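Local coordinates for 231aa long hypothetical protein-L-isoaspartate O-methyltransferase (Sulfolobus tokodaii, PDB 1VBF) that probably transfers a methyl group from S-adenosyl-L-methionine to L-isoaspartyl residues of age-damaged proteins, a step in their repair or degradation, at residues B[9-14]-B[62-67]; B[28-33]-B[105-110]; B[110-113]-B[117-120]; B[163-168]-B[172-177]; B[203-206]-B[210-213]. All blocks are in the same frame, centred on the assembly; numbering follows the deposited sequence.

Contact 1: residues B[9-14]-B[62-67]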
# COMPACT_ATOMS: atom_id res chain seq x y z
N ARG B 9 -23.39 -28.64 -19.65
CA ARG B 9 -24.72 -28.05 -19.74
C ARG B 9 -24.65 -26.61 -20.29
O ARG B 9 -25.51 -26.17 -21.07
CB ARG B 9 -25.34 -28.02 -18.34
CG ARG B 9 -26.79 -28.44 -18.29
CD ARG B 9 -27.40 -28.12 -16.93
NE ARG B 9 -27.72 -26.70 -16.78
CZ ARG B 9 -28.42 -26.18 -15.77
NH1 ARG B 9 -28.89 -26.96 -14.80
NH2 ARG B 9 -28.66 -24.87 -15.73
N LYS B 10 -23.61 -25.90 -19.88
CA LYS B 10 -23.39 -24.51 -20.27
C LYS B 10 -22.92 -24.29 -21.70
O LYS B 10 -23.14 -23.21 -22.25
CB LYS B 10 -22.36 -23.87 -19.34
CG LYS B 10 -22.73 -23.76 -17.87
CD LYS B 10 -21.47 -23.39 -17.09
CE LYS B 10 -21.77 -22.62 -15.81
NZ LYS B 10 -20.54 -21.96 -15.28
N ILE B 11 -22.23 -25.27 -22.29
CA ILE B 11 -21.70 -25.11 -23.65
C ILE B 11 -22.75 -24.80 -24.73
O ILE B 11 -23.67 -25.58 -24.98
CB ILE B 11 -20.87 -26.35 -24.06
CG1 ILE B 11 -19.72 -26.52 -23.06
CG2 ILE B 11 -20.38 -26.23 -25.54
CD1 ILE B 11 -18.92 -27.74 -23.27
N LYS B 12 -22.58 -23.64 -25.36
CA LYS B 12 -23.46 -23.14 -26.40
C LYS B 12 -23.13 -23.64 -27.80
O LYS B 12 -23.97 -23.59 -28.70
CB LYS B 12 -23.43 -21.61 -26.39
CG LYS B 12 -24.64 -20.93 -25.80
CD LYS B 12 -24.75 -21.14 -24.32
CE LYS B 12 -26.12 -20.70 -23.81
NZ LYS B 12 -26.23 -20.85 -22.33
N THR B 13 -21.91 -24.10 -28.02
CA THR B 13 -21.52 -24.60 -29.33
C THR B 13 -21.61 -26.12 -29.33
O THR B 13 -20.80 -26.80 -28.70
CB THR B 13 -20.10 -24.14 -29.68
OG1 THR B 13 -20.09 -22.71 -29.81
CG2 THR B 13 -19.61 -24.76 -30.97
N GLN B 14 -22.60 -26.64 -30.02
CA GLN B 14 -22.82 -28.08 -30.08
C GLN B 14 -21.57 -28.90 -30.36
O GLN B 14 -21.36 -29.93 -29.73
CB GLN B 14 -23.90 -28.42 -31.12
CG GLN B 14 -24.43 -29.85 -31.01
CD GLN B 14 -24.69 -30.25 -29.55
OE1 GLN B 14 -25.12 -29.44 -28.73
NE2 GLN B 14 -24.42 -31.52 -29.23
N MSE B 62 -13.85 -19.90 -22.81
CA MSE B 62 -13.13 -19.23 -23.87
C MSE B 62 -13.33 -19.90 -25.23
O MSE B 62 -13.63 -19.22 -26.22
CB MSE B 62 -11.65 -19.17 -23.51
CG MSE B 62 -11.42 -18.42 -22.22
SE MSE B 62 -9.57 -18.03 -21.83
CE MSE B 62 -9.37 -19.21 -20.32
N LEU B 63 -13.17 -21.22 -25.27
CA LEU B 63 -13.37 -21.94 -26.52
C LEU B 63 -14.82 -21.79 -26.98
O LEU B 63 -15.08 -21.62 -28.17
CB LEU B 63 -13.03 -23.42 -26.37
CG LEU B 63 -11.57 -23.75 -26.01
CD1 LEU B 63 -11.36 -25.25 -26.14
CD2 LEU B 63 -10.60 -22.98 -26.92
N ASP B 64 -15.76 -21.85 -26.05
CA ASP B 64 -17.17 -21.71 -26.41
C ASP B 64 -17.41 -20.34 -27.03
O ASP B 64 -18.17 -20.20 -27.99
CB ASP B 64 -18.05 -21.92 -25.17
CG ASP B 64 -19.51 -22.27 -25.53
OD1 ASP B 64 -19.76 -22.76 -26.67
OD2 ASP B 64 -20.40 -22.08 -24.66
N GLU B 65 -16.73 -19.33 -26.52
CA GLU B 65 -16.87 -17.98 -27.03
C GLU B 65 -16.13 -17.76 -28.34
O GLU B 65 -16.36 -16.75 -29.02
CB GLU B 65 -16.34 -16.99 -25.99
CG GLU B 65 -17.26 -16.76 -24.80
CD GLU B 65 -18.48 -15.93 -25.17
OE1 GLU B 65 -18.32 -14.85 -25.76
OE2 GLU B 65 -19.61 -16.36 -24.86
N LEU B 66 -15.23 -18.69 -28.69
CA LEU B 66 -14.42 -18.62 -29.91
C LEU B 66 -15.22 -18.91 -31.17
O LEU B 66 -14.75 -18.62 -32.29
CB LEU B 66 -13.26 -19.61 -29.82
CG LEU B 66 -11.80 -19.17 -30.06
CD1 LEU B 66 -10.99 -20.41 -30.34
CD2 LEU B 66 -11.65 -18.19 -31.22
N ASP B 67 -16.40 -19.49 -30.99
CA ASP B 67 -17.29 -19.82 -32.10
C ASP B 67 -16.56 -20.74 -33.08
O ASP B 67 -16.26 -20.39 -34.21
CB ASP B 67 -17.78 -18.53 -32.78
CG ASP B 67 -18.77 -18.79 -33.93
OD1 ASP B 67 -19.71 -19.62 -33.77
OD2 ASP B 67 -18.63 -18.13 -34.99
O HOH W 1 -16.78 -22.28 -30.21
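Asp64, near the end of helix 56-65, turns its carboxylate to the backbone of Lys12 and Thr13, and almost the whole contact rests on that one side chain. With CG anti to the backbone N (chi1 -161°), the group leaves the helix and reaches the turn that follows helix 4-10. Lys12 N gives a nearly straight hydrogen bond to Asp64 OD2 at 2.8 Å, arriving on the syn side and somewhat out of the carboxylate plane. Thr13 N binds the syn lone pair of Asp64 OD1 at 2.9 Å, a more bent bond at 132°. Two successive amides thus grip the two oxygens and limit the rotation of the carboxylate. Thr13 OG1 sits 3.2 Å from Asp64 OD1, and a water that donates to Leu63 O makes a weak link to the same hydroxyl. Ile11 crosses the acid at a slant, its CG2 methyl 3.7 Å from Asp64 OD1, while the Lys12 chain bends at chi2 and carries its amine away. This surface contact joins the link between helices 4-10 and 14-22 to helix 56-65; Ile11 packs on Leu16, Ala17 and Phe20 of helix 14-22 and on Ile60 of helix 56-65.

Contact 2: residues B[28-33]-B[105-110]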
# COMPACT_ATOMS: atom_id res chain seq x y z
N PHE B 28 -4.03 -35.81 -20.54
CA PHE B 28 -3.04 -34.80 -20.81
C PHE B 28 -2.47 -34.28 -19.52
O PHE B 28 -1.56 -33.45 -19.53
CB PHE B 28 -3.64 -33.66 -21.59
CG PHE B 28 -4.27 -34.07 -22.87
CD1 PHE B 28 -5.49 -34.73 -22.86
CD2 PHE B 28 -3.69 -33.72 -24.09
CE1 PHE B 28 -6.13 -35.05 -24.06
CE2 PHE B 28 -4.32 -34.04 -25.29
CZ PHE B 28 -5.55 -34.70 -25.27
N LEU B 29 -3.00 -34.76 -18.40
CA LEU B 29 -2.53 -34.34 -17.08
C LEU B 29 -1.57 -35.35 -16.46
O LEU B 29 -1.74 -36.56 -16.62
CB LEU B 29 -3.73 -34.14 -16.15
CG LEU B 29 -4.65 -32.95 -16.46
CD1 LEU B 29 -5.92 -33.08 -15.64
CD2 LEU B 29 -3.94 -31.62 -16.16
N PRO B 30 -0.54 -34.86 -15.72
CA PRO B 30 0.46 -35.72 -15.07
C PRO B 30 -0.24 -36.59 -14.02
O PRO B 30 -1.43 -36.43 -13.77
CB PRO B 30 1.41 -34.72 -14.40
CG PRO B 30 1.16 -33.44 -15.09
CD PRO B 30 -0.32 -33.45 -15.38
N GLU B 31 0.52 -37.49 -13.40
CA GLU B 31 0.00 -38.39 -12.38
C GLU B 31 -0.55 -37.63 -11.17
O GLU B 31 -1.70 -37.84 -10.74
CB GLU B 31 1.14 -39.32 -11.94
CG GLU B 31 0.82 -40.29 -10.80
CD GLU B 31 -0.37 -41.19 -11.11
OE1 GLU B 31 -0.70 -41.35 -12.32
OE2 GLU B 31 -0.96 -41.74 -10.14
N ASN B 32 0.28 -36.75 -10.62
CA ASN B 32 -0.07 -35.93 -9.45
C ASN B 32 -1.40 -35.17 -9.56
O ASN B 32 -2.04 -34.90 -8.56
CB ASN B 32 1.08 -34.94 -9.19
CG ASN B 32 1.47 -34.15 -10.45
OD1 ASN B 32 1.90 -34.73 -11.45
ND2 ASN B 32 1.30 -32.84 -10.40
N LEU B 33 -1.81 -34.84 -10.78
CA LEU B 33 -3.03 -34.07 -11.00
C LEU B 33 -4.22 -34.83 -11.59
O LEU B 33 -5.21 -34.23 -12.01
CB LEU B 33 -2.71 -32.89 -11.93
CG LEU B 33 -1.75 -31.81 -11.46
CD1 LEU B 33 -1.48 -30.84 -12.58
CD2 LEU B 33 -2.35 -31.07 -10.29
N TYR B 105 6.91 -28.02 -24.62
CA TYR B 105 6.82 -28.46 -26.01
C TYR B 105 7.05 -29.98 -26.09
O TYR B 105 6.37 -30.70 -26.83
CB TYR B 105 7.90 -27.75 -26.84
CG TYR B 105 7.99 -28.17 -28.29
CD1 TYR B 105 6.98 -27.83 -29.18
CD2 TYR B 105 9.06 -28.93 -28.76
CE1 TYR B 105 7.03 -28.24 -30.51
CE2 TYR B 105 9.11 -29.35 -30.08
CZ TYR B 105 8.09 -29.00 -30.94
OH TYR B 105 8.12 -29.41 -32.25
N ASN B 106 8.03 -30.44 -25.31
CA ASN B 106 8.38 -31.84 -25.28
C ASN B 106 7.26 -32.67 -24.66
O ASN B 106 6.81 -33.66 -25.25
CB ASN B 106 9.67 -32.06 -24.48
CG ASN B 106 10.90 -31.45 -25.15
OD1 ASN B 106 10.97 -31.35 -26.38
ND2 ASN B 106 11.89 -31.05 -24.35
N TYR B 107 6.82 -32.25 -23.48
CA TYR B 107 5.78 -32.95 -22.75
C TYR B 107 4.55 -33.22 -23.61
O TYR B 107 3.95 -34.29 -23.52
CB TYR B 107 5.40 -32.16 -21.50
CG TYR B 107 4.22 -32.71 -20.72
CD1 TYR B 107 4.37 -33.76 -19.79
CD2 TYR B 107 2.94 -32.20 -20.91
CE1 TYR B 107 3.26 -34.27 -19.09
CE2 TYR B 107 1.85 -32.69 -20.23
CZ TYR B 107 2.00 -33.71 -19.33
OH TYR B 107 0.86 -34.14 -18.68
N ALA B 108 4.18 -32.27 -24.46
CA ALA B 108 2.98 -32.45 -25.28
C ALA B 108 3.16 -33.13 -26.63
O ALA B 108 2.18 -33.61 -27.19
CB ALA B 108 2.28 -31.11 -25.49
N SER B 109 4.38 -33.14 -27.14
CA SER B 109 4.73 -33.75 -28.44
C SER B 109 4.09 -35.13 -28.66
O SER B 109 3.53 -35.44 -29.72
CB SER B 109 6.25 -33.89 -28.55
OG SER B 109 6.72 -34.78 -27.55
N LYS B 110 4.19 -35.94 -27.62
CA LYS B 110 3.68 -37.30 -27.58
C LYS B 110 2.16 -37.42 -27.36
O LYS B 110 1.51 -38.30 -27.91
CB LYS B 110 4.46 -38.02 -26.48
CG LYS B 110 4.85 -37.02 -25.35
CD LYS B 110 6.03 -37.46 -24.48
CE LYS B 110 7.35 -37.24 -25.20
NZ LYS B 110 8.51 -37.57 -24.32
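A single side-chain-to-backbone hydrogen bond, buried and framed by a proline, joins Tyr107 of helix 102-109 to Phe28 in the loop between helix 14-22 and strand 45-48. Tyr107 OH donates to Phe28 O at 2.7 Å. The carbonyl oxygen lies at the edge of the phenol, near the ring plane, whereas the hydroxyl stands well above the plane of the peptide carbonyl, 54° out of it, and does not lie on a lone pair. A chi1 of 174° extends the tyrosine away from its own backbone N and sends the ring out from the helix toward the loop. Pro30 crosses the tyrosine at about a right angle: its CD is 3.6 Å from Tyr107 OH, and its CG is 4.3 Å from Tyr107 CZ, meeting the ring obliquely. The proline nitrogen has no hydrogen to share, so its closeness to the phenol oxygen is packing alone. A phenylalanine in place of Tyr107 would keep the ring but would probably leave Phe28 O without this donor and the loop less firmly tied to the helix. Around the contact, Tyr107 and Leu29 both touch Ile81, and Leu29 also packs on Leu45 of strand 45-48. Asn32 of the second subunit lies against both Pro30 and Tyr107, so a subunit interface runs past the place where helix 102-109 meets the loop leading to strand 45-48.

Contact 3: residues B[110-113]-B[117-120]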
# COMPACT_ATOMS: atom_id res chain seq x y z
N LYS B 110 4.19 -35.94 -27.62
CA LYS B 110 3.68 -37.30 -27.58
C LYS B 110 2.16 -37.42 -27.36
O LYS B 110 1.51 -38.30 -27.91
CB LYS B 110 4.46 -38.02 -26.48
CG LYS B 110 4.85 -37.02 -25.35
CD LYS B 110 6.03 -37.46 -24.48
CE LYS B 110 7.35 -37.24 -25.20
NZ LYS B 110 8.51 -37.57 -24.32
N LEU B 111 1.58 -36.52 -26.57
CA LEU B 111 0.16 -36.55 -26.24
C LEU B 111 -0.85 -36.23 -27.33
O LEU B 111 -2.05 -36.45 -27.13
CB LEU B 111 -0.10 -35.63 -25.05
CG LEU B 111 0.70 -35.91 -23.78
CD1 LEU B 111 0.67 -34.68 -22.85
CD2 LEU B 111 0.15 -37.15 -23.10
N LEU B 112 -0.41 -35.71 -28.47
CA LEU B 112 -1.36 -35.37 -29.54
C LEU B 112 -1.23 -36.21 -30.81
O LEU B 112 -1.76 -35.85 -31.87
CB LEU B 112 -1.21 -33.89 -29.88
CG LEU B 112 -1.73 -32.93 -28.82
CD1 LEU B 112 -1.43 -31.47 -29.17
CD2 LEU B 112 -3.23 -33.15 -28.71
N SER B 113 -0.54 -37.34 -30.69
CA SER B 113 -0.31 -38.25 -31.82
C SER B 113 -1.59 -38.64 -32.54
O SER B 113 -1.65 -38.65 -33.77
CB SER B 113 0.42 -39.49 -31.32
OG SER B 113 -0.34 -40.12 -30.31
N ASN B 117 -4.26 -33.22 -37.65
CA ASN B 117 -4.58 -31.88 -38.11
C ASN B 117 -4.09 -30.78 -37.17
O ASN B 117 -4.65 -29.68 -37.14
CB ASN B 117 -6.09 -31.73 -38.34
CG ASN B 117 -6.91 -31.78 -37.06
OD1 ASN B 117 -6.50 -32.39 -36.07
ND2 ASN B 117 -8.07 -31.16 -37.09
N ILE B 118 -3.02 -31.08 -36.44
CA ILE B 118 -2.41 -30.15 -35.50
C ILE B 118 -0.91 -29.92 -35.77
O ILE B 118 -0.09 -30.81 -35.57
CB ILE B 118 -2.52 -30.66 -34.04
CG1 ILE B 118 -3.97 -30.96 -33.68
CG2 ILE B 118 -1.93 -29.64 -33.09
CD1 ILE B 118 -4.08 -31.61 -32.29
N LYS B 119 -0.55 -28.72 -36.23
CA LYS B 119 0.85 -28.38 -36.46
C LYS B 119 1.41 -27.74 -35.17
O LYS B 119 0.95 -26.66 -34.76
CB LYS B 119 0.97 -27.40 -37.62
CG LYS B 119 2.40 -27.01 -37.94
CD LYS B 119 2.44 -26.06 -39.11
CE LYS B 119 3.87 -25.84 -39.57
NZ LYS B 119 4.57 -27.14 -39.83
N LEU B 120 2.38 -28.41 -34.55
CA LEU B 120 3.01 -27.95 -33.33
C LEU B 120 4.35 -27.21 -33.52
O LEU B 120 5.37 -27.82 -33.82
CB LEU B 120 3.22 -29.14 -32.40
CG LEU B 120 1.97 -29.93 -32.02
CD1 LEU B 120 2.38 -31.27 -31.41
CD2 LEU B 120 1.10 -29.12 -31.04
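Leu112 packs on Ile118 and Leu120 where the chain passes from helix 102-109 into strand 118-122, a helix-to-strand connection in the Rossmann-like fold of the methyltransferase superfamily. The residues Lys110 to Ser113 form a type I beta turn, and no hydrogen bond joins it to the strand; the contact is wholly apolar. Its close part is a meeting of methyl groups. The Leu112 side chain swings clear of its own carbonyl carbon (chi1 -71°), and its fork divides its work between two strand residues. Ile118 and Leu120, two apart in the strand, both turn their side chains toward the turn. Leu112 lies at about a right angle to Ile118 but at a slant to Leu120. Helix 83-91 packs against this patch, Thr85 touching both Leu112 and Ile118, while Phe28 reaches Leu112 from the loop after helix 14-22. The other side is looser: Lys110 and Ser113 point away from the strand and are exposed, as is Lys119, which lies between the two packed strand residues. The backbones stay well apart, the nearest CA atoms being Leu112 CA and Ile118 CA at 8.0 Å, and only side chains span the interval. Ile118 CD1 sits 4.0 Å from Leu112 CD2 and 4.1 Å from Leu112 CD1, whereas Leu120 CD2 meets Leu112 CD1 at 3.9 Å.

Contact 4: residues B[163-168]-B[172-177]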
# COMPACT_ATOMS: atom_id res chain seq x y z
N LEU B 163 -8.18 -13.24 -26.09
CA LEU B 163 -6.94 -13.19 -25.31
C LEU B 163 -7.07 -12.31 -24.10
O LEU B 163 -7.90 -11.41 -24.09
CB LEU B 163 -5.76 -12.66 -26.11
CG LEU B 163 -5.79 -11.37 -26.95
CD1 LEU B 163 -6.91 -10.43 -26.60
CD2 LEU B 163 -4.45 -10.70 -26.79
N PRO B 164 -6.24 -12.55 -23.07
CA PRO B 164 -6.24 -11.75 -21.84
C PRO B 164 -5.25 -10.59 -22.04
O PRO B 164 -4.08 -10.82 -22.39
CB PRO B 164 -5.73 -12.71 -20.77
CG PRO B 164 -5.61 -14.05 -21.47
CD PRO B 164 -5.38 -13.73 -22.90
N ILE B 165 -5.70 -9.36 -21.85
CA ILE B 165 -4.81 -8.22 -21.99
C ILE B 165 -4.64 -7.50 -20.65
O ILE B 165 -5.61 -7.18 -19.97
CB ILE B 165 -5.34 -7.17 -23.01
CG1 ILE B 165 -5.44 -7.79 -24.40
CG2 ILE B 165 -4.40 -5.95 -23.03
CD1 ILE B 165 -5.97 -6.83 -25.41
N GLY B 166 -3.40 -7.25 -20.28
CA GLY B 166 -3.18 -6.54 -19.04
C GLY B 166 -1.83 -6.72 -18.41
O GLY B 166 -1.24 -7.80 -18.46
N VAL B 167 -1.32 -5.63 -17.86
CA VAL B 167 -0.07 -5.67 -17.11
C VAL B 167 -0.70 -5.82 -15.72
O VAL B 167 -1.92 -5.64 -15.58
CB VAL B 167 0.70 -4.33 -17.26
CG1 VAL B 167 1.25 -4.22 -18.65
CG2 VAL B 167 -0.22 -3.15 -17.01
N GLY B 168 0.04 -6.20 -14.70
CA GLY B 168 -0.64 -6.34 -13.42
C GLY B 168 -1.20 -7.73 -13.27
O GLY B 168 -1.59 -8.36 -14.25
N LYS B 172 -7.88 -8.68 -18.16
CA LYS B 172 -9.22 -8.75 -18.71
C LYS B 172 -9.22 -9.67 -19.92
O LYS B 172 -8.28 -9.66 -20.71
CB LYS B 172 -9.71 -7.37 -19.13
CG LYS B 172 -10.06 -6.43 -17.99
CD LYS B 172 -9.72 -5.01 -18.41
CE LYS B 172 -8.22 -4.93 -18.79
NZ LYS B 172 -7.81 -3.67 -19.48
N LEU B 173 -10.29 -10.45 -20.07
CA LEU B 173 -10.44 -11.38 -21.17
C LEU B 173 -11.12 -10.62 -22.31
O LEU B 173 -12.19 -10.04 -22.13
CB LEU B 173 -11.29 -12.58 -20.70
CG LEU B 173 -11.17 -14.00 -21.28
CD1 LEU B 173 -12.35 -14.29 -22.16
CD2 LEU B 173 -9.87 -14.15 -22.04
N TYR B 174 -10.51 -10.61 -23.49
CA TYR B 174 -11.13 -9.89 -24.59
C TYR B 174 -11.48 -10.72 -25.80
O TYR B 174 -10.70 -11.58 -26.23
CB TYR B 174 -10.23 -8.76 -25.08
CG TYR B 174 -10.14 -7.56 -24.21
CD1 TYR B 174 -9.21 -7.49 -23.18
CD2 TYR B 174 -10.98 -6.47 -24.42
CE1 TYR B 174 -9.11 -6.36 -22.39
CE2 TYR B 174 -10.90 -5.33 -23.63
CZ TYR B 174 -9.96 -5.28 -22.62
OH TYR B 174 -9.89 -4.16 -21.84
N LYS B 175 -12.65 -10.45 -26.36
CA LYS B 175 -13.09 -11.13 -27.57
C LYS B 175 -12.98 -10.07 -28.68
O LYS B 175 -13.71 -9.07 -28.71
CB LYS B 175 -14.54 -11.62 -27.42
CG LYS B 175 -15.06 -12.36 -28.64
CD LYS B 175 -16.47 -12.83 -28.41
CE LYS B 175 -17.03 -13.50 -29.64
NZ LYS B 175 -18.25 -14.25 -29.30
N VAL B 176 -12.04 -10.29 -29.59
CA VAL B 176 -11.77 -9.35 -30.66
C VAL B 176 -12.27 -9.80 -32.01
O VAL B 176 -11.93 -10.89 -32.46
CB VAL B 176 -10.26 -9.13 -30.76
CG1 VAL B 176 -9.94 -8.12 -31.82
CG2 VAL B 176 -9.73 -8.71 -29.44
N ILE B 177 -13.08 -8.98 -32.67
CA ILE B 177 -13.55 -9.35 -34.00
C ILE B 177 -12.85 -8.44 -34.99
O ILE B 177 -13.04 -7.23 -34.97
CB ILE B 177 -15.06 -9.17 -34.16
CG1 ILE B 177 -15.81 -10.11 -33.23
CG2 ILE B 177 -15.44 -9.45 -35.59
CD1 ILE B 177 -17.30 -9.96 -33.33
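Leu163, Pro164 and Ile165 pair with Tyr174, Leu173 and Lys172 in a beta hairpin formed by strands 159-165 and 171-177 of the central mixed sheet. Four backbone hydrogen bonds hold the strands together. Leu163 and Tyr174 form an antiparallel hydrogen-bonded pair, with Leu163 N to Tyr174 O at 3.0 Å and Tyr174 N to Leu163 O at 2.8 Å. Ile165 and Lys172 form the next such pair: Ile165 N bonds to Lys172 O at 2.8 Å, while the return bond from Lys172 N to Ile165 O is longer, at 3.3 Å, its donor above the carbonyl plane. Between them Pro164 faces Leu173 as a non-hydrogen-bonded pair, and Pro164 CA makes a CH...O contact with Lys172 O at 3.1 Å. Apolar side chains pack on both faces of the sheet. On one, Ile165 crosses Tyr174 at about a right angle, while Leu163, its CG held between N and the carbonyl carbon (chi1 49°), sets CD1 near Tyr174 CB. On the other, Leu173 CD2 meets the proline ring. Beyond the hairpin, strand 184-191 flanks 171-177, and Tyr203 of the third subunit packs on Ile165 and Lys172. Along strand 171-177, the lysine chain, bent at chi2 and chi3, brings Lys172 NZ to Tyr174 OH for a 3.2 Å hydrogen bond.

Contact 5: residues B[203-206]-B[210-213]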
# COMPACT_ATOMS: atom_id res chain seq x y z
N TYR B 203 8.41 -6.01 -20.98
CA TYR B 203 9.76 -5.48 -20.87
C TYR B 203 10.14 -5.03 -19.46
O TYR B 203 11.30 -4.69 -19.22
CB TYR B 203 9.97 -4.34 -21.87
CG TYR B 203 10.25 -4.85 -23.27
CD1 TYR B 203 9.21 -5.10 -24.17
CD2 TYR B 203 11.54 -5.19 -23.65
CE1 TYR B 203 9.46 -5.69 -25.41
CE2 TYR B 203 11.80 -5.79 -24.89
CZ TYR B 203 10.76 -6.04 -25.76
OH TYR B 203 11.03 -6.67 -26.94
N ASP B 204 9.18 -5.05 -18.53
CA ASP B 204 9.44 -4.69 -17.13
C ASP B 204 8.59 -5.56 -16.20
O ASP B 204 7.64 -6.20 -16.65
CB ASP B 204 9.21 -3.19 -16.89
CG ASP B 204 7.85 -2.70 -17.36
OD1 ASP B 204 7.28 -3.31 -18.29
OD2 ASP B 204 7.36 -1.67 -16.83
N ASP B 205 8.93 -5.61 -14.92
CA ASP B 205 8.21 -6.44 -13.97
C ASP B 205 6.91 -5.83 -13.47
O ASP B 205 6.61 -4.67 -13.72
CB ASP B 205 9.10 -6.78 -12.78
CG ASP B 205 8.42 -7.74 -11.81
OD1 ASP B 205 8.14 -7.34 -10.65
OD2 ASP B 205 8.17 -8.91 -12.21
N TYR B 206 6.14 -6.65 -12.77
CA TYR B 206 4.86 -6.23 -12.23
C TYR B 206 4.96 -4.93 -11.46
O TYR B 206 5.81 -4.79 -10.58
CB TYR B 206 4.28 -7.30 -11.32
CG TYR B 206 3.79 -8.52 -12.05
CD1 TYR B 206 4.59 -9.65 -12.17
CD2 TYR B 206 2.50 -8.56 -12.59
CE1 TYR B 206 4.13 -10.80 -12.80
CE2 TYR B 206 2.03 -9.70 -13.22
CZ TYR B 206 2.85 -10.82 -13.32
OH TYR B 206 2.39 -11.95 -13.95
N GLU B 210 2.70 -4.00 -4.04
CA GLU B 210 3.18 -5.17 -3.31
C GLU B 210 4.56 -5.52 -3.89
O GLU B 210 5.56 -5.60 -3.18
CB GLU B 210 2.18 -6.33 -3.46
CG GLU B 210 2.55 -7.62 -2.71
CD GLU B 210 2.80 -7.43 -1.20
OE1 GLU B 210 2.02 -6.72 -0.52
OE2 GLU B 210 3.77 -8.03 -0.69
N PHE B 211 4.60 -5.68 -5.21
CA PHE B 211 5.83 -6.01 -5.90
C PHE B 211 6.94 -5.02 -5.67
O PHE B 211 8.07 -5.42 -5.42
CB PHE B 211 5.58 -6.14 -7.39
CG PHE B 211 5.23 -7.53 -7.80
CD1 PHE B 211 4.06 -8.14 -7.31
CD2 PHE B 211 6.10 -8.27 -8.61
CE1 PHE B 211 3.77 -9.47 -7.62
CE2 PHE B 211 5.81 -9.63 -8.93
CZ PHE B 211 4.64 -10.22 -8.43
N ARG B 212 6.62 -3.74 -5.79
CA ARG B 212 7.57 -2.64 -5.62
C ARG B 212 8.23 -2.66 -4.23
O ARG B 212 9.43 -2.42 -4.09
CB ARG B 212 6.85 -1.30 -5.85
CG ARG B 212 6.34 -1.07 -7.27
CD ARG B 212 5.38 0.11 -7.34
NE ARG B 212 6.03 1.38 -7.04
CZ ARG B 212 5.36 2.51 -6.79
NH1 ARG B 212 4.04 2.49 -6.82
NH2 ARG B 212 6.00 3.63 -6.46
N VAL B 213 7.41 -2.96 -3.23
CA VAL B 213 7.87 -3.04 -1.85
C VAL B 213 8.74 -4.28 -1.65
O VAL B 213 9.78 -4.21 -1.00
CB VAL B 213 6.66 -3.08 -0.91
CG1 VAL B 213 7.10 -3.37 0.52
CG2 VAL B 213 5.94 -1.73 -1.01
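Tyr206 lays its CB over one face of the Phe211 ring, and this CH-pi contact joins the loop 203-206 to the first turn of helix 209-223. The CB stands 3.6 Å from the ring centroid, 20° off the normal and displaced toward the rim. The two side chains lie side by side and point the same way, but their rings meet obliquely, the planes at 51° and the centroids 4.9 Å apart. Tyr206 turns its ring away from its own carbonyl carbon (chi1 -71°), bringing Tyr206 CD1 to 3.5 Å from Phe211 CE2. Asp205 crosses Phe211 at about a right angle, with OD1 near the plane of the ring at its edge. Replacing Phe211 by an alanine removes the ring; the Tyr206 methylene is then likely to lose the face it rests on, with a gap between loop and helix. Arg169 packs against both side chains. Glu210 bridges to Arg212 of the fourth subunit, placing helix 209-223 at a subunit contact, consistent with the trimeric coiled-coil assembly. The chemistry is mostly aromatic and apolar, with a carboxylate oxygen at the ring edge, where the polarised C-H groups would be expected to suit its negative charge.

From the N terminus, contact 1 closes a loop from the turn after helix 4-10 to the end of helix 56-65. Contact 2 opens within that loop and ends beyond it at helix 102-109, so the two cross along the chain. Contact 3 begins at Lys110, which it shares with contact 2, and is a short closure into strand 118-122; Tyr105 of contact 2 also packs near Leu120. Contact 4 follows in series as a hairpin on the same sheet as contact 3, and meets contact 1 through a Glu65-Lys175 salt bridge. Contact 5, another short closure, leads into helix 209-223; Tyr206 touches Gly168 of contact 4, and both contacts reach the third subunit.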